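Local coordinates for glycolipid-binding domain-containing protein (Pseudomonas aeruginosa, PDB 2H1T) that is of unproven function but may bind glycolipids and take part in glycolipid metabolism, at residues Glu22-Glu27 / Ser108-Thr113. Residues are numbered along the deposited sequence; the frame is centred on the assembly and turned at random.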
loop_
_atom_site.group_PDB
_atom_site.type_symbol
_atom_site.label_atom_id
_atom_site.label_comp_id
_atom_site.label_asym_id
_atom_site.label_seq_id
_atom_site.Cartn_x
_atom_site.Cartn_y
_atom_site.Cartn_z
ATOM N N GLU A 22 -5.053 -7.521 -4.232
ATOM C CA GLU A 22 -5.945 -6.860 -5.152
ATOM C C GLU A 22 -7.377 -7.258 -4.795
ATOM O O GLU A 22 -7.695 -8.451 -4.633
ATOM C CB GLU A 22 -5.617 -7.261 -6.618
ATOM C CG GLU A 22 -6.612 -6.731 -7.616
ATOM C CD GLU A 22 -6.281 -6.980 -9.068
ATOM O OE1 GLU A 22 -5.483 -7.860 -9.343
ATOM O OE2 GLU A 22 -6.839 -6.279 -9.928
ATOM N N ALA A 23 -8.230 -6.236 -4.681
ATOM C CA ALA A 23 -9.676 -6.410 -4.487
ATOM C C ALA A 23 -10.429 -5.831 -5.679
ATOM O O ALA A 23 -10.345 -4.623 -5.986
ATOM C CB ALA A 23 -10.122 -5.748 -3.212
ATOM N N LEU A 24 -11.158 -6.700 -6.369
ATOM C CA LEU A 24 -11.828 -6.295 -7.587
ATOM C C LEU A 24 -13.353 -6.501 -7.509
ATOM O O LEU A 24 -13.830 -7.497 -6.944
ATOM C CB LEU A 24 -11.229 -7.075 -8.754
ATOM C CG LEU A 24 -11.781 -6.892 -10.165
ATOM C CD1 LEU A 24 -10.644 -7.205 -11.157
ATOM C CD2 LEU A 24 -12.979 -7.803 -10.404
ATOM N N ARG A 25 -14.090 -5.564 -8.103
ATOM C CA ARG A 25 -15.544 -5.707 -8.271
ATOM C C ARG A 25 -15.854 -5.915 -9.753
ATOM O O ARG A 25 -15.404 -5.145 -10.598
ATOM C CB ARG A 25 -16.295 -4.472 -7.784
ATOM C CG ARG A 25 -17.787 -4.719 -7.619
ATOM C CD ARG A 25 -18.529 -3.499 -7.073
ATOM N NE ARG A 25 -18.407 -2.359 -7.982
ATOM C CZ ARG A 25 -17.613 -1.311 -7.806
ATOM N NH1 ARG A 25 -16.848 -1.198 -6.718
ATOM N NH2 ARG A 25 -17.595 -0.349 -8.734
ATOM N N LEU A 26 -16.654 -6.928 -10.051
ATOM C CA LEU A 26 -16.913 -7.292 -11.421
ATOM C C LEU A 26 -18.380 -7.104 -11.722
ATOM O O LEU A 26 -19.248 -7.653 -11.041
ATOM C CB LEU A 26 -16.515 -8.753 -11.685
ATOM C CG LEU A 26 -16.767 -9.248 -13.118
ATOM C CD1 LEU A 26 -15.918 -8.431 -14.117
ATOM C CD2 LEU A 26 -16.450 -10.724 -13.225
ATOM N N GLU A 27 -18.633 -6.319 -12.770
ATOM C CA GLU A 27 -19.945 -6.273 -13.439
ATOM C C GLU A 27 -19.898 -7.003 -14.779
ATOM O O GLU A 27 -18.871 -7.545 -15.176
ATOM C CB GLU A 27 -20.343 -4.828 -13.665
ATOM C CG GLU A 27 -20.104 -3.913 -12.496
ATOM C CD GLU A 27 -20.511 -2.496 -12.819
ATOM O OE1 GLU A 27 -21.449 -2.310 -13.623
ATOM O OE2 GLU A 27 -19.877 -1.572 -12.281
ATOM N N SER A 108 -1.444 -8.562 -11.910
ATOM C CA SER A 108 -2.845 -8.967 -11.719
ATOM C C SER A 108 -3.215 -10.200 -12.504
ATOM O O SER A 108 -3.093 -10.238 -13.725
ATOM C CB SER A 108 -3.828 -7.859 -12.058
ATOM O OG SER A 108 -5.183 -8.311 -11.981
ATOM N N PRO A 109 -3.782 -11.196 -11.814
ATOM C CA PRO A 109 -4.224 -12.355 -12.602
ATOM C C PRO A 109 -5.627 -12.162 -13.193
ATOM O O PRO A 109 -6.142 -13.026 -13.954
ATOM C CB PRO A 109 -4.196 -13.475 -11.566
ATOM C CG PRO A 109 -4.578 -12.812 -10.340
ATOM C CD PRO A 109 -3.978 -11.418 -10.370
ATOM N N PHE A 110 -6.244 -11.023 -12.894
ATOM C CA PHE A 110 -7.545 -10.710 -13.534
ATOM C C PHE A 110 -7.465 -10.776 -15.042
ATOM O O PHE A 110 -8.332 -11.390 -15.695
ATOM C CB PHE A 110 -8.101 -9.351 -13.142
ATOM C CG PHE A 110 -9.384 -8.992 -13.863
ATOM C CD1 PHE A 110 -10.476 -9.885 -13.891
ATOM C CD2 PHE A 110 -9.521 -7.795 -14.476
ATOM C CE1 PHE A 110 -11.654 -9.577 -14.548
ATOM C CE2 PHE A 110 -10.707 -7.486 -15.141
ATOM C CZ PHE A 110 -11.764 -8.373 -15.177
ATOM N N THR A 111 -6.425 -10.162 -15.602
ATOM C CA THR A 111 -6.416 -9.933 -17.038
ATOM C C THR A 111 -6.279 -11.190 -17.900
ATOM O O THR A 111 -6.602 -11.168 -19.073
ATOM C CB THR A 111 -5.374 -8.861 -17.438
ATOM O OG1 THR A 111 -4.056 -9.220 -16.973
ATOM C CG2 THR A 111 -5.791 -7.509 -16.858
ATOM N N ASN A 112 -5.888 -12.309 -17.294
ATOM C CA ASN A 112 -5.863 -13.595 -17.992
ATOM C C ASN A 112 -7.274 -14.026 -18.444
ATOM O O ASN A 112 -7.431 -14.833 -19.350
ATOM C CB ASN A 112 -5.269 -14.660 -17.086
ATOM C CG ASN A 112 -3.795 -14.428 -16.776
ATOM O OD1 ASN A 112 -3.445 -13.861 -15.736
ATOM N ND2 ASN A 112 -2.950 -14.778 -17.701
ATOM N N THR A 113 -8.292 -13.465 -17.804
ATOM C CA THR A 113 -9.677 -13.767 -18.151
ATOM C C THR A 113 -10.052 -13.292 -19.546
ATOM O O THR A 113 -10.810 -13.963 -20.239
ATOM C CB THR A 113 -10.603 -13.171 -17.092
ATOM O OG1 THR A 113 -10.329 -13.824 -15.861
ATOM C CG2 THR A 113 -12.079 -13.384 -17.426
#
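Glu22, on strand 16-26, reaches Ser108 in the loop ahead of helix 113-119. Its side chain leaves CB with CG anti to the backbone N (chi1 173°) and stays extended, which carries the carboxylate across to the loop. CB and CG meet nothing in the loop; the side chain packs on Leu35. At the tip, OE1 accepts the Ser108 hydroxyl through its syn lone pair, with OG 2.7 Å from OE1. The other oxygen, OE2, is hydrogen-bonded to Ser33 and Tyr50, so both oxygens of this buried acid have partners. Ser108 OG also accepts from Phe110 N at 3.1 Å, forming an ST turn. Ser108 OG thus joins the carboxylate to the backbone of the turn that carries Phe110.

Two residues along the strand, Leu24 sets CD1 over one face of the Phe110 ring, 3.7 Å from the centroid, in a CH-pi contact. Leu26 CD1 touches the ring obliquely at CZ, 4.3 Å away. Phe114 packs edge-to-face with Phe110. The strand's outer edge continues as an antiparallel ladder into the second subunit. This is buried packing between the six-stranded antiparallel sheet and the loop leaving the mixed sheet, in a fold first seen in this glycolipid-binding family.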